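Local coordinates for protein teicoplanin pseudoaglycone deacetylases Orf2 (Actinoplanes teichomyceticus, PDB 3DFF) that probably removes an acetyl group from the teicoplanin pseudoaglycone in a zinc-dependent reaction, as a step in making this lipoglycopeptide antibiotic, at residues D19-F24 / A81-L86; A26-A31 / V38-V43; A111-E114 / L119-N122; T61-A66 / S98-L103. All coordinates share one frame; numbering follows the deposited sequence.

Interaction 1: D19-F24 / A81-L86. With ZN (zinc ion), chain B.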
loop_
_atom_site.group_PDB
_atom_site.type_symbol
_atom_site.label_atom_id
_atom_site.label_comp_id
_atom_site.label_asym_id
_atom_site.label_seq_id
_atom_site.Cartn_x
_atom_site.Cartn_y
_atom_site.Cartn_z
ATOM N N ASP A 19 1.277 -2.427 -3.172
ATOM C CA ASP A 19 2.026 -1.964 -1.997
ATOM C C ASP A 19 2.247 -3.071 -0.973
ATOM O O ASP A 19 3.345 -3.199 -0.427
ATOM C CB ASP A 19 1.339 -0.768 -1.317
ATOM C CG ASP A 19 1.418 0.499 -2.142
ATOM O OD1 ASP A 19 2.534 0.938 -2.486
ATOM O OD2 ASP A 19 0.355 1.067 -2.447
ATOM N N ALA A 20 1.212 -3.863 -0.717
ATOM C CA ALA A 20 1.306 -4.936 0.288
ATOM C C ALA A 20 2.334 -5.964 -0.129
ATOM O O ALA A 20 3.102 -6.474 0.722
ATOM C CB ALA A 20 -0.072 -5.610 0.481
ATOM N N VAL A 21 2.349 -6.305 -1.412
ATOM C CA VAL A 21 3.315 -7.309 -1.889
ATOM C C VAL A 21 4.737 -6.741 -1.829
ATOM O O VAL A 21 5.648 -7.374 -1.296
ATOM C CB VAL A 21 2.945 -7.863 -3.273
ATOM C CG1 VAL A 21 4.048 -8.772 -3.803
ATOM C CG2 VAL A 21 1.605 -8.620 -3.173
ATOM N N LEU A 22 4.926 -5.535 -2.353
ATOM C CA LEU A 22 6.244 -4.891 -2.294
ATOM C C LEU A 22 6.773 -4.775 -0.875
ATOM O O LEU A 22 7.981 -4.972 -0.629
ATOM C CB LEU A 22 6.152 -3.475 -2.860
ATOM C CG LEU A 22 6.116 -3.374 -4.377
ATOM C CD1 LEU A 22 5.622 -1.984 -4.771
ATOM C CD2 LEU A 22 7.493 -3.671 -4.989
ATOM N N SER A 23 5.890 -4.426 0.051
ATOM C CA SER A 23 6.315 -4.082 1.408
ATOM C C SER A 23 6.301 -5.251 2.376
ATOM O O SER A 23 7.075 -5.263 3.343
ATOM C CB SER A 23 5.462 -2.948 1.980
ATOM O OG SER A 23 5.500 -1.809 1.139
ATOM N N PHE A 24 5.420 -6.216 2.121
ATOM C CA PHE A 24 5.079 -7.209 3.149
ATOM C C PHE A 24 4.829 -8.591 2.538
ATOM O O PHE A 24 4.307 -9.481 3.213
ATOM C CB PHE A 24 3.861 -6.700 3.948
ATOM C CG PHE A 24 3.589 -7.444 5.245
ATOM C CD1 PHE A 24 4.568 -7.570 6.227
ATOM C CD2 PHE A 24 2.331 -7.979 5.484
ATOM C CE1 PHE A 24 4.299 -8.252 7.429
ATOM C CE2 PHE A 24 2.048 -8.658 6.675
ATOM C CZ PHE A 24 3.029 -8.798 7.645
ATOM N N ALA A 81 -2.956 -12.261 -9.575
ATOM C CA ALA A 81 -1.828 -13.145 -9.918
ATOM C C ALA A 81 -0.765 -13.094 -8.811
ATOM O O ALA A 81 -0.332 -14.137 -8.314
ATOM C CB ALA A 81 -1.246 -12.785 -11.265
ATOM N N ALA A 82 -0.390 -11.884 -8.378
ATOM C CA ALA A 82 0.638 -11.727 -7.343
ATOM C C ALA A 82 0.244 -12.407 -6.043
ATOM O O ALA A 82 1.030 -13.197 -5.491
ATOM C CB ALA A 82 0.951 -10.235 -7.104
ATOM N N LEU A 83 -0.974 -12.133 -5.571
ATOM C CA LEU A 83 -1.478 -12.684 -4.313
ATOM C C LEU A 83 -1.729 -14.204 -4.434
ATOM O O LEU A 83 -1.421 -14.950 -3.496
ATOM C CB LEU A 83 -2.733 -11.921 -3.855
ATOM C CG LEU A 83 -2.445 -10.440 -3.564
ATOM C CD1 LEU A 83 -3.714 -9.659 -3.298
ATOM C CD2 LEU A 83 -1.493 -10.331 -2.361
ATOM N N ASP A 84 -2.247 -14.653 -5.575
ATOM C CA ASP A 84 -2.343 -16.109 -5.858
ATOM C C ASP A 84 -0.960 -16.763 -5.737
ATOM O O ASP A 84 -0.837 -17.869 -5.201
ATOM C CB ASP A 84 -2.886 -16.383 -7.267
ATOM C CG ASP A 84 -4.396 -16.217 -7.390
ATOM O OD1 ASP A 84 -5.094 -16.021 -6.387
ATOM O OD2 ASP A 84 -4.877 -16.300 -8.551
ATOM N N HIS A 85 0.083 -16.078 -6.212
ATOM C CA HIS A 85 1.440 -16.629 -6.128
ATOM C C HIS A 85 1.920 -16.788 -4.690
ATOM O O HIS A 85 2.645 -17.757 -4.382
ATOM C CB HIS A 85 2.441 -15.808 -6.938
ATOM C CG HIS A 85 3.719 -16.541 -7.218
ATOM N ND1 HIS A 85 3.815 -17.528 -8.178
ATOM C CD2 HIS A 85 4.947 -16.441 -6.653
ATOM C CE1 HIS A 85 5.050 -18.001 -8.194
ATOM N NE2 HIS A 85 5.757 -17.359 -7.279
ATOM N N LEU A 86 1.524 -15.853 -3.821
ATOM C CA LEU A 86 1.815 -15.911 -2.371
ATOM C C LEU A 86 0.875 -16.866 -1.639
ATOM O O LEU A 86 0.994 -17.075 -0.420
ATOM C CB LEU A 86 1.725 -14.521 -1.730
ATOM C CG LEU A 86 2.692 -13.464 -2.259
ATOM C CD1 LEU A 86 2.454 -12.143 -1.530
ATOM C CD2 LEU A 86 4.126 -13.927 -2.041
HETATM ZN ZN ZN B . 1.080 2.862 -3.333
HETATM O O HOH W 1 1.471 1.843 -5.139
HETATM O O HOH W 2 2.206 4.384 -3.987
#
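One methyl group makes every close contact between 19-24 and 81-86: CG2 of Val21 reaches Ala82, Leu83 and Leu86, and each close approach passes through it. The tightest is Val21 CG2 to Leu83 CD2, 3.6 Å. Leu86 CD1 follows at 4.0 Å from Val21 CG2, while Ala82 CB stands a little farther off. The three partners are spaced as a helix surface offers them, at successive positions and one turn on, so the branched end of Val21 meets the alanine methyl and one methyl of each leucine. With CG1 anti to the backbone nitrogen (chi1 173°), it is CG2, beside that nitrogen, that faces 81-86. The Leu83 side chain slants past the valine, and only its CD2 end closes in. The contact is wholly apolar and buried, and no hydrogen bond spans it; the CA atoms of Val21 and Ala82 are 7.5 Å apart.

Two residues earlier the helix serves the metal. Asp19 holds the zinc ion unevenly through both carboxylate oxygens, OD2 at 2.1 Å and OD1 at 2.6 Å, and His16, His164 and two waters complete the site. His16 and Asp19 form the His-x-x-Asp pattern known from the PIG-L family. Val21 also packs on Ala225 and Val226 of helix 216-226, and Leu86 on Ala225. Ala20 and Leu83 both rest on Val40 of strand 37-42, which places the two helices side by side over the same part of the central sheet.

Interaction 2: A26-A31 / V38-V43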
loop_
_atom_site.group_PDB
_atom_site.type_symbol
_atom_site.label_atom_id
_atom_site.label_comp_id
_atom_site.label_asym_id
_atom_site.label_seq_id
_atom_site.Cartn_x
_atom_site.Cartn_y
_atom_site.Cartn_z
ATOM N N ALA A 26 6.788 -11.046 1.790
ATOM C CA ALA A 26 7.441 -12.142 2.530
ATOM C C ALA A 26 6.635 -12.501 3.778
ATOM O O ALA A 26 6.375 -13.683 4.025
ATOM C CB ALA A 26 8.888 -11.790 2.886
ATOM N N GLY A 27 6.224 -11.486 4.540
ATOM C CA GLY A 27 5.347 -11.647 5.711
ATOM C C GLY A 27 4.021 -12.329 5.404
ATOM O O GLY A 27 3.569 -13.217 6.151
ATOM N N LEU A 28 3.386 -11.912 4.312
ATOM C CA LEU A 28 2.122 -12.515 3.893
ATOM C C LEU A 28 2.300 -13.996 3.554
ATOM O O LEU A 28 1.489 -14.832 3.972
ATOM C CB LEU A 28 1.564 -11.784 2.674
ATOM C CG LEU A 28 1.123 -10.348 2.950
ATOM C CD1 LEU A 28 0.845 -9.645 1.641
ATOM C CD2 LEU A 28 -0.110 -10.307 3.870
ATOM N N ALA A 29 3.344 -14.295 2.783
ATOM C CA ALA A 29 3.634 -15.662 2.349
ATOM C C ALA A 29 3.960 -16.545 3.557
ATOM O O ALA A 29 3.508 -17.697 3.626
ATOM C CB ALA A 29 4.773 -15.665 1.354
ATOM N N GLN A 30 4.717 -15.989 4.502
ATOM C CA GLN A 30 5.052 -16.683 5.757
ATOM C C GLN A 30 3.789 -17.052 6.520
ATOM O O GLN A 30 3.627 -18.206 6.947
ATOM C CB GLN A 30 5.967 -15.815 6.638
ATOM C CG GLN A 30 6.309 -16.402 8.020
ATOM C CD GLN A 30 7.371 -17.494 7.964
ATOM O OE1 GLN A 30 7.849 -17.871 6.889
ATOM N NE2 GLN A 30 7.748 -18.007 9.131
ATOM N N ALA A 31 2.902 -16.070 6.686
ATOM C CA ALA A 31 1.675 -16.228 7.453
ATOM C C ALA A 31 0.802 -17.337 6.873
ATOM O O ALA A 31 0.176 -18.096 7.622
ATOM C CB ALA A 31 0.911 -14.904 7.499
ATOM N N VAL A 38 -5.316 -15.501 5.510
ATOM C CA VAL A 38 -4.744 -14.216 5.080
ATOM C C VAL A 38 -5.599 -13.582 3.991
ATOM O O VAL A 38 -5.925 -14.230 2.985
ATOM C CB VAL A 38 -3.282 -14.376 4.575
ATOM C CG1 VAL A 38 -2.682 -13.016 4.189
ATOM C CG2 VAL A 38 -2.405 -15.077 5.640
ATOM N N LEU A 39 -5.964 -12.324 4.216
ATOM C CA LEU A 39 -6.725 -11.536 3.242
ATOM C C LEU A 39 -6.052 -10.198 3.029
ATOM O O LEU A 39 -5.798 -9.477 3.990
ATOM C CB LEU A 39 -8.156 -11.309 3.728
ATOM C CG LEU A 39 -9.111 -10.517 2.805
ATOM C CD1 LEU A 39 -9.300 -11.199 1.465
ATOM C CD2 LEU A 39 -10.439 -10.307 3.520
ATOM N N VAL A 40 -5.804 -9.868 1.763
ATOM C CA VAL A 40 -5.177 -8.590 1.407
ATOM C C VAL A 40 -6.229 -7.741 0.712
ATOM O O VAL A 40 -6.620 -8.038 -0.421
ATOM C CB VAL A 40 -3.963 -8.810 0.516
ATOM C CG1 VAL A 40 -3.326 -7.469 0.106
ATOM C CG2 VAL A 40 -2.921 -9.704 1.257
ATOM N N TYR A 41 -6.693 -6.730 1.431
ATOM C CA TYR A 41 -7.711 -5.796 0.939
ATOM C C TYR A 41 -7.010 -4.566 0.414
ATOM O O TYR A 41 -6.252 -3.937 1.152
ATOM C CB TYR A 41 -8.644 -5.418 2.093
ATOM C CG TYR A 41 -9.526 -4.198 1.864
ATOM C CD1 TYR A 41 -10.470 -4.178 0.829
ATOM C CD2 TYR A 41 -9.416 -3.077 2.682
ATOM C CE1 TYR A 41 -11.279 -3.065 0.618
ATOM C CE2 TYR A 41 -10.222 -1.941 2.485
ATOM C CZ TYR A 41 -11.158 -1.947 1.442
ATOM O OH TYR A 41 -11.959 -0.847 1.233
ATOM N N THR A 42 -7.268 -4.214 -0.846
ATOM C CA THR A 42 -6.704 -2.988 -1.406
ATOM C C THR A 42 -7.791 -1.918 -1.460
ATOM O O THR A 42 -8.835 -2.116 -2.070
ATOM C CB THR A 42 -6.122 -3.231 -2.795
ATOM O OG1 THR A 42 -5.091 -4.233 -2.713
ATOM C CG2 THR A 42 -5.524 -1.921 -3.371
ATOM N N VAL A 43 -7.519 -0.794 -0.808
ATOM C CA VAL A 43 -8.432 0.348 -0.696
ATOM C C VAL A 43 -8.688 1.022 -2.048
ATOM O O VAL A 43 -9.835 1.149 -2.476
ATOM C CB VAL A 43 -7.889 1.379 0.317
ATOM C CG1 VAL A 43 -8.817 2.601 0.457
ATOM C CG2 VAL A 43 -7.686 0.706 1.672
#
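Helix 26-31 runs back over strand 38-42 in a nearly antiparallel sense, 149° between their directions and 9.4 Å between axes, with Ala31 and Val38 nearest in backbone. Leu28 supplies the middle of the contact by spreading its two methyls over two alternate valines, Val38 and Val40, whose side chains point to the helix. CD2 of Leu28 meets Val38 CG1 at 3.7 Å, and CD1 of Leu28 meets Val40 CG2 at 3.8 Å. Leu28 CD2 also lies 3.9 Å from Val40 CG2, so that methyl is straddled by the fork. Val38 divides its own branches: CG1 goes to Leu28 and Val38 CG2 to Ala31 CB, 3.8 Å away, about one turn further on. Chi1 of -178°, with CG1 anti to the backbone nitrogen, decides which branch meets which partner. The two elements are the helix and second strand of the beta-alpha-beta unit 9-14, 19-33, 37-42 in a Rossmann-like sheet, and the helix bridges both strands: Leu28 also touches Ala12, and Ala31 touches Leu10. On the reverse of the strand, Leu39 and Tyr41 pack against helix 126-147. Where the helix kinks, the backbone nitrogens of Ala26 and Gly27 bond to the carboxylate of Glu262, to OE1 and OE2 respectively.

Interaction 3: A111-E114 / L119-N122; sequences AHVE and LAVN
Ala111 N gives the shortest polar bond here, to Ala120 O at 2.8 Å, and it is fairly straight at 166°. The return bond runs from Ala120 N to Ala111 O at 3.0 Å and is more bent, 150°. Together they make Ala111 and Ala120 an antiparallel hydrogen-bonded pair, with both methyls on one face of the small sheet. Val113, two residues on, reaches the same face and lays CG2 3.9 Å from Ala120 CB. Leu119 works on the other side. Its CD2 comes 3.7 Å from Ala111 O and 3.8 Å from His112 CA, and it also touches the imidazole of His112 at the edge, near the ring plane. The two side chains cross at about a right angle. His112 points its CG anti to the backbone nitrogen (chi1 177°), which carries the ring outward. His112 CB is 4.0 Å from Leu119 CD2. Leu119 and His112 both lean on helix 54-62, through Ala55 and Arg58. Just past the contact, Asn122 O bonds to ND1 of His124, a zinc ligand in a crystal structure of this protein, though that metal is not bound to this chain. The arrangement is a small surface beta hairpin of two short antiparallel strands.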
loop_
_atom_site.group_PDB
_atom_site.type_symbol
_atom_site.label_atom_id
_atom_site.label_comp_id
_atom_site.label_asym_id
_atom_site.label_seq_id
_atom_site.Cartn_x
_atom_site.Cartn_y
_atom_site.Cartn_z
ATOM N N ALA A 111 -2.623 16.823 -11.066
ATOM C CA ALA A 111 -2.374 17.493 -12.336
ATOM C C ALA A 111 -0.943 17.290 -12.781
ATOM O O ALA A 111 -0.052 17.199 -11.949
ATOM C CB ALA A 111 -2.670 18.976 -12.212
ATOM N N HIS A 112 -0.740 17.222 -14.094
ATOM C CA HIS A 112 0.600 17.252 -14.667
ATOM C C HIS A 112 1.016 18.703 -14.894
ATOM O O HIS A 112 0.240 19.505 -15.416
ATOM C CB HIS A 112 0.644 16.494 -15.995
ATOM C CG HIS A 112 1.981 16.538 -16.669
ATOM N ND1 HIS A 112 3.049 15.780 -16.246
ATOM C CD2 HIS A 112 2.423 17.258 -17.727
ATOM C CE1 HIS A 112 4.095 16.030 -17.017
ATOM N NE2 HIS A 112 3.738 16.914 -17.931
ATOM N N VAL A 113 2.241 19.029 -14.487
ATOM C CA VAL A 113 2.796 20.366 -14.674
ATOM C C VAL A 113 3.887 20.291 -15.740
ATOM O O VAL A 113 4.842 19.515 -15.606
ATOM C CB VAL A 113 3.357 20.930 -13.350
ATOM C CG1 VAL A 113 3.930 22.348 -13.542
ATOM C CG2 VAL A 113 2.268 20.941 -12.284
ATOM N N GLU A 114 3.735 21.090 -16.797
ATOM C CA GLU A 114 4.659 21.044 -17.936
ATOM C C GLU A 114 6.102 21.181 -17.461
ATOM O O GLU A 114 6.426 22.100 -16.703
ATOM C CB GLU A 114 4.320 22.143 -18.951
ATOM C CG GLU A 114 5.065 22.040 -20.289
ATOM C CD GLU A 114 4.677 20.813 -21.112
ATOM O OE1 GLU A 114 3.465 20.517 -21.226
ATOM O OE2 GLU A 114 5.596 20.153 -21.657
ATOM N N LEU A 119 3.877 14.520 -10.255
ATOM C CA LEU A 119 2.522 15.071 -10.350
ATOM C C LEU A 119 2.173 15.930 -9.135
ATOM O O LEU A 119 2.509 15.589 -8.001
ATOM C CB LEU A 119 1.487 13.957 -10.515
ATOM C CG LEU A 119 1.573 13.088 -11.772
ATOM C CD1 LEU A 119 0.588 11.935 -11.677
ATOM C CD2 LEU A 119 1.325 13.904 -13.034
ATOM N N ALA A 120 1.502 17.044 -9.393
ATOM C CA ALA A 120 1.086 17.964 -8.342
ATOM C C ALA A 120 -0.340 17.643 -7.902
ATOM O O ALA A 120 -1.148 17.201 -8.701
ATOM C CB ALA A 120 1.168 19.398 -8.850
ATOM N N VAL A 121 -0.625 17.866 -6.626
ATOM C CA VAL A 121 -1.982 17.766 -6.086
ATOM C C VAL A 121 -2.575 19.165 -5.936
ATOM O O VAL A 121 -1.962 20.047 -5.344
ATOM C CB VAL A 121 -1.979 17.049 -4.719
ATOM C CG1 VAL A 121 -3.379 16.907 -4.188
ATOM C CG2 VAL A 121 -1.346 15.681 -4.851
ATOM N N ASN A 122 -3.768 19.350 -6.480
ATOM C CA ASN A 122 -4.476 20.624 -6.401
ATOM C C ASN A 122 -4.991 20.897 -5.004
ATOM O O ASN A 122 -5.432 19.988 -4.307
ATOM C CB ASN A 122 -5.622 20.639 -7.415
ATOM C CG ASN A 122 -5.134 20.844 -8.830
ATOM O OD1 ASN A 122 -5.627 20.229 -9.769
ATOM N ND2 ASN A 122 -4.154 21.722 -8.984
#

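Interaction 4: T61-A66 / S98-L103; sequences TIWGLA and SIYRKL
Beside the metal-binding pocket, Trp63, just past the end of helix 54-62, meets Ile99 and Tyr100 of the loop that follows strand 89-92. The helix closes in a Schellman motif: Gly64, with positive phi, takes the C-prime place, Leu65 N bonds to His60 O, and Gly64 N bonds to Thr61 O at 3.0 Å. Trp63 leaves the helix at this turn, and its indole is long enough to bridge backbones that are 13.2 Å apart at the CA atoms of Trp63 and Ile99. The six-membered end of the ring does the touching. CH2 of Trp63 lies 3.8 Å from Ile99 CD1, the two side chains arriving from opposite directions, and CZ3 is 4.2 Å from that methyl. Tyr100 OH comes up at the indole edge, in its plane, 3.9 Å from CZ3 of Trp63. That hydroxyl is hydrogen-bonded to His60 NE2, so the same helix end grips the tyrosine through a polar bond and meets it at the edge of the tryptophan.

Backbone bonds tie the loop to the metal-site aspartates. Ile99 N bonds to Asp97 OD1 and Ser98 N to Asp163 OD2, both aspartates being zinc ligands in a crystal structure of the protein, although that metal is absent from this chain. Trp63 also forms a cation-pi pair with Arg75. Ile99 holds CG1 between its backbone nitrogen and carbonyl carbon (chi1 58°), which brings CG1 3.8 Å above the Tyr100 ring plane, over its centre.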
loop_
_atom_site.group_PDB
_atom_site.type_symbol
_atom_site.label_atom_id
_atom_site.label_comp_id
_atom_site.label_asym_id
_atom_site.label_seq_id
_atom_site.Cartn_x
_atom_site.Cartn_y
_atom_site.Cartn_z
ATOM N N THR A 61 0.356 5.287 -19.836
ATOM C CA THR A 61 1.461 5.102 -20.772
ATOM C C THR A 61 2.724 4.575 -20.082
ATOM O O THR A 61 3.391 3.673 -20.608
ATOM C CB THR A 61 1.742 6.413 -21.540
ATOM O OG1 THR A 61 0.596 6.717 -22.361
ATOM C CG2 THR A 61 2.981 6.267 -22.420
ATOM N N ILE A 62 3.028 5.105 -18.893
ATOM C CA ILE A 62 4.181 4.669 -18.108
ATOM C C ILE A 62 3.998 3.203 -17.676
ATOM O O ILE A 62 4.975 2.437 -17.574
ATOM C CB ILE A 62 4.395 5.617 -16.902
ATOM C CG1 ILE A 62 4.993 6.940 -17.406
ATOM C CG2 ILE A 62 5.278 4.983 -15.829
ATOM C CD1 ILE A 62 4.907 8.072 -16.390
ATOM N N TRP A 63 2.740 2.812 -17.478
ATOM C CA TRP A 63 2.383 1.449 -17.078
ATOM C C TRP A 63 2.291 0.485 -18.259
ATOM O O TRP A 63 1.891 -0.671 -18.091
ATOM C CB TRP A 63 1.048 1.456 -16.331
ATOM C CG TRP A 63 1.103 2.154 -15.009
ATOM C CD1 TRP A 63 2.211 2.399 -14.248
ATOM C CD2 TRP A 63 -0.015 2.648 -14.266
ATOM N NE1 TRP A 63 1.851 3.035 -13.084
ATOM C CE2 TRP A 63 0.487 3.196 -13.070
ATOM C CE3 TRP A 63 -1.397 2.672 -14.497
ATOM C CZ2 TRP A 63 -0.342 3.770 -12.106
ATOM C CZ3 TRP A 63 -2.216 3.243 -13.557
ATOM C CH2 TRP A 63 -1.686 3.797 -12.370
ATOM N N GLY A 64 2.657 0.958 -19.449
ATOM C CA GLY A 64 2.646 0.097 -20.635
ATOM C C GLY A 64 1.285 -0.161 -21.238
ATOM O O GLY A 64 1.084 -1.177 -21.926
ATOM N N LEU A 65 0.354 0.760 -20.999
ATOM C CA LEU A 65 -1.001 0.685 -21.504
ATOM C C LEU A 65 -1.265 1.841 -22.448
ATOM O O LEU A 65 -0.507 2.803 -22.491
ATOM C CB LEU A 65 -2.011 0.725 -20.351
ATOM C CG LEU A 65 -1.848 -0.362 -19.281
ATOM C CD1 LEU A 65 -2.817 -0.144 -18.127
ATOM C CD2 LEU A 65 -2.021 -1.748 -19.905
ATOM N N ALA A 66 -2.337 1.737 -23.207
ATOM C CA ALA A 66 -2.821 2.849 -23.997
ATOM C C ALA A 66 -3.462 3.872 -23.042
ATOM O O ALA A 66 -3.914 3.489 -21.954
ATOM C CB ALA A 66 -3.827 2.352 -24.993
ATOM N N SER A 98 -5.809 8.326 -6.499
ATOM C CA SER A 98 -5.643 9.789 -6.609
ATOM C C SER A 98 -5.657 10.297 -8.047
ATOM O O SER A 98 -6.147 11.402 -8.274
ATOM C CB SER A 98 -4.365 10.246 -5.910
ATOM O OG SER A 98 -3.236 9.608 -6.483
ATOM N N ILE A 99 -5.158 9.521 -9.018
ATOM C CA ILE A 99 -5.146 10.017 -10.411
ATOM C C ILE A 99 -6.519 10.057 -11.069
ATOM O O ILE A 99 -6.675 10.602 -12.173
ATOM C CB ILE A 99 -4.149 9.265 -11.323
ATOM C CG1 ILE A 99 -4.463 7.752 -11.360
ATOM C CG2 ILE A 99 -2.735 9.542 -10.883
ATOM C CD1 ILE A 99 -3.689 6.997 -12.496
ATOM N N TYR A 100 -7.521 9.483 -10.407
ATOM C CA TYR A 100 -8.853 9.453 -10.986
ATOM C C TYR A 100 -9.839 10.328 -10.230
ATOM O O TYR A 100 -10.975 10.481 -10.693
ATOM C CB TYR A 100 -9.414 8.019 -11.038
ATOM C CG TYR A 100 -8.517 7.023 -11.746
ATOM C CD1 TYR A 100 -8.101 7.232 -13.088
ATOM C CD2 TYR A 100 -8.072 5.876 -11.089
ATOM C CE1 TYR A 100 -7.284 6.317 -13.733
ATOM C CE2 TYR A 100 -7.242 4.948 -11.741
ATOM C CZ TYR A 100 -6.853 5.180 -13.053
ATOM O OH TYR A 100 -6.017 4.266 -13.674
ATOM N N ARG A 101 -9.429 10.856 -9.072
ATOM C CA ARG A 101 -10.374 11.588 -8.225
ATOM C C ARG A 101 -10.536 13.033 -8.680
ATOM O O ARG A 101 -9.629 13.622 -9.257
ATOM C CB ARG A 101 -9.964 11.555 -6.747
ATOM C CG ARG A 101 -9.996 10.139 -6.142
ATOM C CD ARG A 101 -10.178 10.190 -4.612
ATOM N NE ARG A 101 -9.114 10.864 -3.865
ATOM C CZ ARG A 101 -7.967 10.284 -3.518
ATOM N NH1 ARG A 101 -7.702 9.048 -3.905
ATOM N NH2 ARG A 101 -7.068 10.944 -2.816
ATOM N N LYS A 102 -11.713 13.594 -8.389
ATOM C CA LYS A 102 -12.003 15.002 -8.626
ATOM C C LYS A 102 -12.209 15.774 -7.323
ATOM O O LYS A 102 -12.553 15.181 -6.290
ATOM C CB LYS A 102 -13.252 15.142 -9.468
ATOM C CG LYS A 102 -13.016 14.801 -10.926
ATOM C CD LYS A 102 -14.267 15.034 -11.732
ATOM C CE LYS A 102 -14.036 14.763 -13.202
ATOM N NZ LYS A 102 -15.299 14.956 -13.965
ATOM N N LEU A 103 -11.982 17.089 -7.393
ATOM C CA LEU A 103 -12.232 18.003 -6.279
ATOM C C LEU A 103 -13.699 18.360 -6.227
ATOM O O LEU A 103 -14.400 18.213 -7.220
ATOM C CB LEU A 103 -11.415 19.288 -6.446
ATOM C CG LEU A 103 -9.886 19.165 -6.518
ATOM C CD1 LEU A 103 -9.259 20.525 -6.559
ATOM C CD2 LEU A 103 -9.345 18.355 -5.352
#

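Overall arrangement
Of the elements in these contacts, helix 19-33 comes first and takes part in interactions 1 and 2. Interaction 2 closes early, when strand 37-42 follows that helix, and it lies nested inside the longer loop that interaction 1 closes with helix 71-85. The two touch, Leu86 packing on Ala29. Interaction 4 begins within that longer loop and closes only beyond it, at 98-103, so it crosses interaction 1. Interaction 3, a local hairpin, follows in series; it touches interaction 4 through Asn122 on Leu103. Interactions 1 and 2 tie helix 19-33 to strand 37-42 and helix 71-85, whereas interactions 3 and 4, centres about 12 Å apart, join loops and the end of helix 54-62 across the chain's centre from interaction 2.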